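Local coordinates for 2L protein (Yaba-like disease virus, PDB 3IT8) that probably binds and neutralises host tumour necrosis factor, using a fold that resembles an MHC class I heavy chain, at residues L117-T122 and N242-E247; T214-S219 and L265-R270; S219-G224 and Y233-G238. All coordinates share one frame; numbering follows the deposited sequence.

How the contacts relate
The three contacts run from the junction of two domains into the body of one of them. Contact 1 joins the eight-stranded sheet of the MHC-like platform to a loop of the Ig-like domain, whereas contacts 2 and 3 lie wholly within that domain. Contact 2 spans the two sheets of the Ig sandwich; contact 3, its centre about 12 Å away, joins two parts of the long loop after strand 213-218, and the two share Ser219. The centre of contact 1 is about 21 Å from that of contact 2. Along the chain, 117-122 comes first, then 214-219, 219-224, 233-238, 242-247 and 265-270, so the loop folds on itself in contact 3 before reaching the platform in contact 1.

Contact 1 (L117-T122 and N242-E247); sequences LARYHT and NYEPGE
At the interface between the MHC-like platform and the Ig-like domain, Arg119 of strand 115-121 reaches from the platform sheet to Glu247, Glu244 and the backbone of Asn242 in the loop 242-247. It illustrates how one buried arginine can tie two domains together. Its neighbour Tyr120 packs on helix 148-174, whereas Arg119 leaves the sheet on the other side. Its CG lies anti to the backbone N (chi1 167°), and a bend at chi3 (-70°) presents its NE and NH2 edge to the loop.

The chief bond is a side-on salt bridge to Glu247, whose carboxylate plane is turned only 14° from that of the guanidinium. Arg119 NE donates to Glu247 OE2 at 2.8 Å, and Arg119 NH2 meets Glu247 OE1 at the same distance, both on the syn side of the carboxylate. The second bond from Arg119 NH2 ends on a lone pair of Asn242 O, 2.9 Å away and in its carbonyl plane. Three in-plane bonds thus fix the rotation of the guanidinium. Glu244 comes instead over a face: its OE1 is 3.2 Å from Arg119 NE, well above the guanidinium plane, so this is a purely electrostatic pairing. The arginine probably offsets the charge of the buried Glu247. Tyr107 and Tyr109 of strand 103-112 also touch the Glu247 side chain, while the Tyr243 hydroxyl bonds to Glu111. Glu247 OE1 has a second donor besides Arg119 NH2, the backbone Glu244 N at 2.8 Å, which approaches from above the carboxylate plane.

Contact 2 (T214-S219 and L265-R270); sequences TKWIES and LTDLVR
Strands 214-218 and 265-270 run in roughly the same direction, Thr214 level with Asp267 and Trp216 with Val269, with their axes 9.4 Å apart at closest and inclined by 27°. At that spacing they are not hydrogen-bonded neighbours but members of different sheets, and side chains fill the space between them. Trp216 does most of this work. With its CG anti to the carbonyl carbon (chi1 -69°), the indole extends toward strand 263-271, where the CG2 methyl of Val269 lies over one face, although its modelled closeness to the ring is doubtful. Here the principle of the immunoglobulin sandwich is easily recognised: a core tryptophan on strand 213-218 packs against the disulfide that joins the two sheets, in this case Cys202 to Cys281, and Trp216 touches both cysteines. Leu200 and Pro279 add to its surroundings. At the ring edge the indole N-H is directed at the carboxylate of Asp267: Trp216 NE1 lies 2.7 Å from Asp267 OD2 in a nearly straight hydrogen bond of 169°, though the exact place of that oxygen is doubtful. The other oxygen, Asp267 OD1, forms a long, weak ion pair with Arg239.

Contact 3 (S219-G224 and Y233-G238); sequences SEHFKG and YYPEWG
His221 and Tyr234 share a first torsion, near -62° and -63° respectively, that sets CG anti to the carbonyl carbon and brings the imidazole over Pro235 and the phenol beside Phe222. The CA atoms of His221 and Tyr234 stand 7.0 Å apart, and the contact is made mainly by side chains, with no hydrogen bond across it; from the backbone, His221 O lies at the edge of the Tyr234 ring. Pro235 lies over a face of the imidazole: its CD is 3.7 Å from the centroid of the His221 ring and almost on the ring normal, a CH-pi contact, while Pro235 CG comes within 3.6 Å of His221 NE2. Glu220 CG lies over the opposite face, and the imidazole is therefore sandwiched between aliphatic carbons.

The second pair is aromatic. The Phe222 and Tyr234 rings are near parallel, their planes 24° apart, but are slid so far, 5.3 Å between centroids, that they barely overlap; Tyr234 CE2 lies over the rim of the Phe222 face, 4.1 Å from Phe222 CE2. A 3-10 turn, in which Phe222 N bonds to Ser219 O, sends the two side chains off in different directions, His221 to Pro235 and Phe222 to Tyr234. Between the two segments, Val229 N bonds to the Tyr234 hydroxyl and Tyr228 stacks on its ring. Beneath the loop lies the smaller sheet of the Ig-like domain: Phe222 and Tyr234 both rest on Ile217 of strand 213-218, and Phe222 also reaches Val280 and Val282 of strand 279-284.

Contact 1 (L117-T122 and N242-E247)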
# COMPACT_ATOMS: atom_id res chain seq x y z
N LEU D 117 -39.00 22.25 7.05
CA LEU D 117 -38.49 23.12 8.10
C LEU D 117 -36.95 23.13 8.16
O LEU D 117 -36.32 24.12 7.76
CB LEU D 117 -39.07 22.65 9.44
CG LEU D 117 -38.98 23.62 10.60
CD1 LEU D 117 -39.61 24.94 10.18
CD2 LEU D 117 -39.69 23.04 11.80
N ALA D 118 -36.35 22.05 8.63
CA ALA D 118 -34.89 21.97 8.73
C ALA D 118 -34.32 20.64 8.30
O ALA D 118 -34.91 19.58 8.53
CB ALA D 118 -34.44 22.26 10.15
N ARG D 119 -33.14 20.70 7.70
CA ARG D 119 -32.43 19.53 7.18
C ARG D 119 -31.18 19.28 8.02
O ARG D 119 -30.45 20.21 8.35
CB ARG D 119 -32.06 19.82 5.72
CG ARG D 119 -31.08 18.88 5.09
CD ARG D 119 -30.74 19.35 3.67
NE ARG D 119 -31.85 19.20 2.74
CZ ARG D 119 -32.57 20.21 2.26
NH1 ARG D 119 -32.29 21.45 2.62
NH2 ARG D 119 -33.57 19.97 1.42
N TYR D 120 -30.93 18.03 8.37
CA TYR D 120 -29.77 17.70 9.20
C TYR D 120 -28.56 17.37 8.36
O TYR D 120 -28.61 16.47 7.53
CB TYR D 120 -30.08 16.50 10.10
CG TYR D 120 -28.95 16.13 11.03
CD1 TYR D 120 -28.74 16.84 12.22
CD2 TYR D 120 -28.04 15.12 10.70
CE1 TYR D 120 -27.65 16.54 13.05
CE2 TYR D 120 -26.96 14.83 11.53
CZ TYR D 120 -26.78 15.54 12.70
OH TYR D 120 -25.71 15.27 13.51
N HIS D 121 -27.47 18.09 8.57
CA HIS D 121 -26.25 17.85 7.81
C HIS D 121 -25.21 17.06 8.59
O HIS D 121 -24.76 17.46 9.65
CB HIS D 121 -25.64 19.17 7.32
CG HIS D 121 -26.40 19.77 6.17
ND1 HIS D 121 -26.59 19.11 4.98
CD2 HIS D 121 -27.03 20.96 6.04
CE1 HIS D 121 -27.30 19.86 4.16
NE2 HIS D 121 -27.59 20.99 4.78
N THR D 122 -24.88 15.91 8.03
CA THR D 122 -23.91 15.00 8.60
C THR D 122 -22.56 15.66 8.84
O THR D 122 -21.88 15.36 9.82
CB THR D 122 -23.74 13.78 7.68
OG1 THR D 122 -24.56 12.72 8.15
CG2 THR D 122 -22.29 13.34 7.60
N ASN D 242 -37.26 23.28 -2.55
CA ASN D 242 -36.69 23.36 -1.21
C ASN D 242 -36.08 22.02 -0.84
O ASN D 242 -35.28 21.91 0.08
CB ASN D 242 -37.76 23.74 -0.20
CG ASN D 242 -38.19 25.16 -0.34
OD1 ASN D 242 -37.36 26.06 -0.41
ND2 ASN D 242 -39.51 25.38 -0.38
N TYR D 243 -36.49 20.99 -1.57
CA TYR D 243 -36.00 19.66 -1.34
C TYR D 243 -34.89 19.36 -2.35
O TYR D 243 -34.85 19.95 -3.42
CB TYR D 243 -37.13 18.64 -1.53
CG TYR D 243 -38.25 18.76 -0.52
CD1 TYR D 243 -39.38 19.51 -0.81
CD2 TYR D 243 -38.16 18.14 0.72
CE1 TYR D 243 -40.41 19.64 0.14
CE2 TYR D 243 -39.18 18.26 1.67
CZ TYR D 243 -40.30 19.02 1.36
OH TYR D 243 -41.30 19.16 2.29
N GLU D 244 -33.99 18.43 -2.00
CA GLU D 244 -32.91 18.02 -2.89
C GLU D 244 -33.33 16.68 -3.47
O GLU D 244 -33.91 15.86 -2.75
CB GLU D 244 -31.62 17.83 -2.10
CG GLU D 244 -31.27 18.98 -1.18
CD GLU D 244 -30.13 18.63 -0.24
OE1 GLU D 244 -30.22 17.58 0.45
OE2 GLU D 244 -29.15 19.39 -0.18
N PRO D 245 -33.07 16.43 -4.76
CA PRO D 245 -33.47 15.13 -5.32
C PRO D 245 -32.94 13.99 -4.46
O PRO D 245 -31.77 14.00 -4.06
CB PRO D 245 -32.87 15.16 -6.73
CG PRO D 245 -31.75 16.15 -6.62
CD PRO D 245 -32.34 17.23 -5.76
N GLY D 246 -33.79 13.01 -4.18
CA GLY D 246 -33.39 11.92 -3.32
C GLY D 246 -34.27 11.93 -2.07
O GLY D 246 -34.67 10.87 -1.56
N GLU D 247 -34.57 13.12 -1.56
CA GLU D 247 -35.44 13.27 -0.40
C GLU D 247 -36.86 12.99 -0.90
O GLU D 247 -37.24 13.46 -1.97
CB GLU D 247 -35.37 14.70 0.16
CG GLU D 247 -33.96 15.18 0.47
CD GLU D 247 -33.90 16.59 1.09
OE1 GLU D 247 -34.60 17.49 0.61
OE2 GLU D 247 -33.12 16.80 2.06

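Contact 2 (T214-S219 and L265-R270)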
# COMPACT_ATOMS: atom_id res chain seq x y z
N THR D 214 -33.90 11.94 -12.57
CA THR D 214 -33.61 12.42 -13.89
C THR D 214 -32.66 13.61 -13.86
O THR D 214 -32.79 14.51 -13.02
CB THR D 214 -34.94 12.81 -14.55
OG1 THR D 214 -34.93 12.38 -15.91
CG2 THR D 214 -35.16 14.30 -14.51
N LYS D 215 -31.70 13.59 -14.78
CA LYS D 215 -30.72 14.68 -14.91
C LYS D 215 -30.71 15.22 -16.33
O LYS D 215 -30.62 14.47 -17.30
CB LYS D 215 -29.30 14.21 -14.55
CG LYS D 215 -29.08 13.97 -13.09
CD LYS D 215 -27.62 13.75 -12.77
CE LYS D 215 -27.43 13.72 -11.26
NZ LYS D 215 -26.00 13.83 -10.84
N TRP D 216 -30.80 16.54 -16.45
CA TRP D 216 -30.75 17.19 -17.75
C TRP D 216 -29.36 17.79 -17.95
O TRP D 216 -28.94 18.67 -17.21
CB TRP D 216 -31.81 18.29 -17.85
CG TRP D 216 -33.19 17.75 -17.91
CD1 TRP D 216 -34.01 17.50 -16.85
CD2 TRP D 216 -33.90 17.31 -19.08
NE1 TRP D 216 -35.18 16.94 -17.28
CE2 TRP D 216 -35.14 16.81 -18.65
CE3 TRP D 216 -33.60 17.30 -20.44
CZ2 TRP D 216 -36.10 16.30 -19.54
CZ3 TRP D 216 -34.55 16.79 -21.33
CH2 TRP D 216 -35.78 16.30 -20.87
N ILE D 217 -28.66 17.28 -18.96
CA ILE D 217 -27.31 17.73 -19.26
C ILE D 217 -27.15 18.16 -20.71
O ILE D 217 -27.60 17.47 -21.62
CB ILE D 217 -26.31 16.60 -18.97
CG1 ILE D 217 -26.47 16.12 -17.53
CG2 ILE D 217 -24.92 17.08 -19.22
CD1 ILE D 217 -25.65 14.91 -17.19
N GLU D 218 -26.51 19.31 -20.93
CA GLU D 218 -26.30 19.80 -22.28
C GLU D 218 -25.50 18.74 -23.05
O GLU D 218 -24.49 18.25 -22.55
CB GLU D 218 -25.59 21.14 -22.25
CG GLU D 218 -26.53 22.28 -21.89
CD GLU D 218 -25.81 23.58 -21.60
OE1 GLU D 218 -24.94 23.98 -22.40
OE2 GLU D 218 -26.12 24.21 -20.56
N SER D 219 -25.96 18.39 -24.25
CA SER D 219 -25.31 17.37 -25.06
C SER D 219 -23.83 17.57 -25.38
O SER D 219 -23.11 16.61 -25.66
CB SER D 219 -26.08 17.18 -26.37
OG SER D 219 -26.13 18.39 -27.09
N LEU D 265 -43.47 8.17 -14.98
CA LEU D 265 -43.01 9.52 -14.67
C LEU D 265 -42.95 10.43 -15.89
O LEU D 265 -42.73 9.98 -17.02
CB LEU D 265 -41.62 9.43 -14.05
CG LEU D 265 -40.72 10.65 -14.26
CD1 LEU D 265 -41.14 11.75 -13.31
CD2 LEU D 265 -39.28 10.26 -14.04
N THR D 266 -43.14 11.72 -15.64
CA THR D 266 -43.08 12.73 -16.69
C THR D 266 -42.32 13.93 -16.19
O THR D 266 -42.79 14.60 -15.29
CB THR D 266 -44.48 13.19 -17.11
OG1 THR D 266 -45.13 12.15 -17.83
CG2 THR D 266 -44.40 14.43 -17.98
N ASP D 267 -41.15 14.20 -16.75
CA ASP D 267 -40.35 15.34 -16.31
C ASP D 267 -40.22 16.37 -17.42
O ASP D 267 -39.75 16.06 -18.51
CB ASP D 267 -38.97 14.88 -15.85
CG ASP D 267 -38.24 15.96 -15.09
OD1 ASP D 267 -38.84 16.53 -14.16
OD2 ASP D 267 -37.07 16.24 -15.41
N LEU D 268 -40.62 17.60 -17.13
CA LEU D 268 -40.58 18.68 -18.10
C LEU D 268 -39.44 19.67 -17.84
O LEU D 268 -38.99 19.82 -16.71
CB LEU D 268 -41.92 19.43 -18.09
CG LEU D 268 -42.30 20.23 -19.33
CD1 LEU D 268 -42.50 19.26 -20.49
CD2 LEU D 268 -43.56 21.03 -19.08
N VAL D 269 -38.98 20.35 -18.89
CA VAL D 269 -37.89 21.31 -18.75
C VAL D 269 -38.05 22.51 -19.68
O VAL D 269 -38.37 22.36 -20.86
CB VAL D 269 -36.52 20.65 -19.04
CG1 VAL D 269 -35.43 21.70 -19.11
CG2 VAL D 269 -36.20 19.68 -17.94
N ARG D 270 -37.82 23.69 -19.13
CA ARG D 270 -37.93 24.95 -19.88
C ARG D 270 -36.65 25.20 -20.67
O ARG D 270 -35.66 25.67 -20.11
CB ARG D 270 -38.17 26.10 -18.90
CG ARG D 270 -39.38 26.96 -19.20
CD ARG D 270 -39.10 27.94 -20.31
NE ARG D 270 -40.21 28.88 -20.46
CZ ARG D 270 -40.19 29.94 -21.26
NH1 ARG D 270 -39.12 30.21 -21.99
NH2 ARG D 270 -41.25 30.74 -21.32

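Contact 3 (S219-G224 and Y233-G238)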
# COMPACT_ATOMS: atom_id res chain seq x y z
N SER D 219 -25.96 18.39 -24.25
CA SER D 219 -25.31 17.37 -25.06
C SER D 219 -23.83 17.57 -25.38
O SER D 219 -23.11 16.61 -25.66
CB SER D 219 -26.08 17.18 -26.37
OG SER D 219 -26.13 18.39 -27.09
N GLU D 220 -23.37 18.82 -25.35
CA GLU D 220 -21.97 19.11 -25.63
C GLU D 220 -21.06 18.29 -24.70
O GLU D 220 -20.02 17.78 -25.10
CB GLU D 220 -21.68 20.60 -25.44
CG GLU D 220 -21.99 21.10 -24.05
CD GLU D 220 -21.40 22.47 -23.78
OE1 GLU D 220 -20.16 22.59 -23.80
OE2 GLU D 220 -22.18 23.43 -23.53
N HIS D 221 -21.49 18.17 -23.44
CA HIS D 221 -20.72 17.45 -22.44
C HIS D 221 -20.54 15.96 -22.69
O HIS D 221 -19.78 15.30 -21.98
CB HIS D 221 -21.35 17.66 -21.08
CG HIS D 221 -21.36 19.08 -20.64
ND1 HIS D 221 -20.20 19.84 -20.58
CD2 HIS D 221 -22.36 19.90 -20.24
CE1 HIS D 221 -20.50 21.05 -20.16
NE2 HIS D 221 -21.81 21.12 -19.95
N PHE D 222 -21.22 15.41 -23.68
CA PHE D 222 -21.06 14.00 -23.95
C PHE D 222 -20.07 13.76 -25.09
O PHE D 222 -19.93 12.63 -25.57
CB PHE D 222 -22.41 13.35 -24.26
CG PHE D 222 -23.27 13.19 -23.06
CD1 PHE D 222 -24.04 14.26 -22.59
CD2 PHE D 222 -23.26 12.01 -22.33
CE1 PHE D 222 -24.78 14.14 -21.41
CE2 PHE D 222 -23.99 11.88 -21.17
CZ PHE D 222 -24.75 12.95 -20.71
N LYS D 223 -19.37 14.82 -25.48
CA LYS D 223 -18.39 14.76 -26.56
C LYS D 223 -18.64 13.66 -27.59
O LYS D 223 -17.76 12.84 -27.84
CB LYS D 223 -16.98 14.60 -25.97
CG LYS D 223 -16.34 15.88 -25.47
CD LYS D 223 -17.00 16.42 -24.21
CE LYS D 223 -16.27 17.66 -23.68
NZ LYS D 223 -16.92 18.25 -22.47
N GLY D 224 -19.83 13.64 -28.19
CA GLY D 224 -20.12 12.63 -29.20
C GLY D 224 -20.61 11.27 -28.76
O GLY D 224 -21.37 10.63 -29.48
N TYR D 233 -17.39 14.03 -14.19
CA TYR D 233 -18.10 15.22 -13.76
C TYR D 233 -19.02 15.75 -14.87
O TYR D 233 -18.65 15.70 -16.04
CB TYR D 233 -17.11 16.31 -13.37
CG TYR D 233 -17.79 17.63 -13.10
CD1 TYR D 233 -18.51 17.84 -11.93
CD2 TYR D 233 -17.77 18.64 -14.06
CE1 TYR D 233 -19.21 19.02 -11.72
CE2 TYR D 233 -18.46 19.83 -13.86
CZ TYR D 233 -19.18 20.01 -12.70
OH TYR D 233 -19.87 21.20 -12.51
N TYR D 234 -20.20 16.26 -14.50
CA TYR D 234 -21.13 16.83 -15.48
C TYR D 234 -21.94 17.99 -14.93
O TYR D 234 -22.60 17.85 -13.91
CB TYR D 234 -22.18 15.80 -15.94
CG TYR D 234 -21.68 14.58 -16.67
CD1 TYR D 234 -21.47 13.38 -15.99
CD2 TYR D 234 -21.45 14.61 -18.04
CE1 TYR D 234 -21.06 12.22 -16.67
CE2 TYR D 234 -21.03 13.46 -18.73
CZ TYR D 234 -20.84 12.27 -18.03
OH TYR D 234 -20.43 11.14 -18.69
N PRO D 235 -21.89 19.16 -15.59
CA PRO D 235 -22.68 20.30 -15.10
C PRO D 235 -24.11 19.81 -15.35
O PRO D 235 -24.33 19.10 -16.34
CB PRO D 235 -22.28 21.42 -16.06
CG PRO D 235 -20.87 21.05 -16.43
CD PRO D 235 -20.97 19.57 -16.66
N GLU D 236 -25.09 20.15 -14.52
CA GLU D 236 -26.39 19.56 -14.79
C GLU D 236 -27.73 20.28 -14.81
O GLU D 236 -28.75 19.60 -14.70
CB GLU D 236 -26.55 18.32 -13.92
CG GLU D 236 -26.67 18.61 -12.44
CD GLU D 236 -27.09 17.38 -11.66
OE1 GLU D 236 -28.17 16.84 -11.96
OE2 GLU D 236 -26.34 16.96 -10.75
N TRP D 237 -27.79 21.59 -14.95
CA TRP D 237 -29.11 22.23 -14.99
C TRP D 237 -29.98 21.83 -13.80
O TRP D 237 -30.95 21.09 -13.98
CB TRP D 237 -29.86 21.83 -16.28
CG TRP D 237 -29.76 22.79 -17.42
CD1 TRP D 237 -30.22 22.58 -18.69
CD2 TRP D 237 -29.22 24.12 -17.39
NE1 TRP D 237 -29.99 23.70 -19.46
CE2 TRP D 237 -29.37 24.65 -18.69
CE3 TRP D 237 -28.61 24.91 -16.40
CZ2 TRP D 237 -28.95 25.95 -19.03
CZ3 TRP D 237 -28.18 26.19 -16.73
CH2 TRP D 237 -28.36 26.70 -18.04
N GLY D 238 -29.64 22.30 -12.61
CA GLY D 238 -30.43 21.94 -11.43
C GLY D 238 -31.87 22.41 -11.48
O GLY D 238 -32.19 23.38 -12.18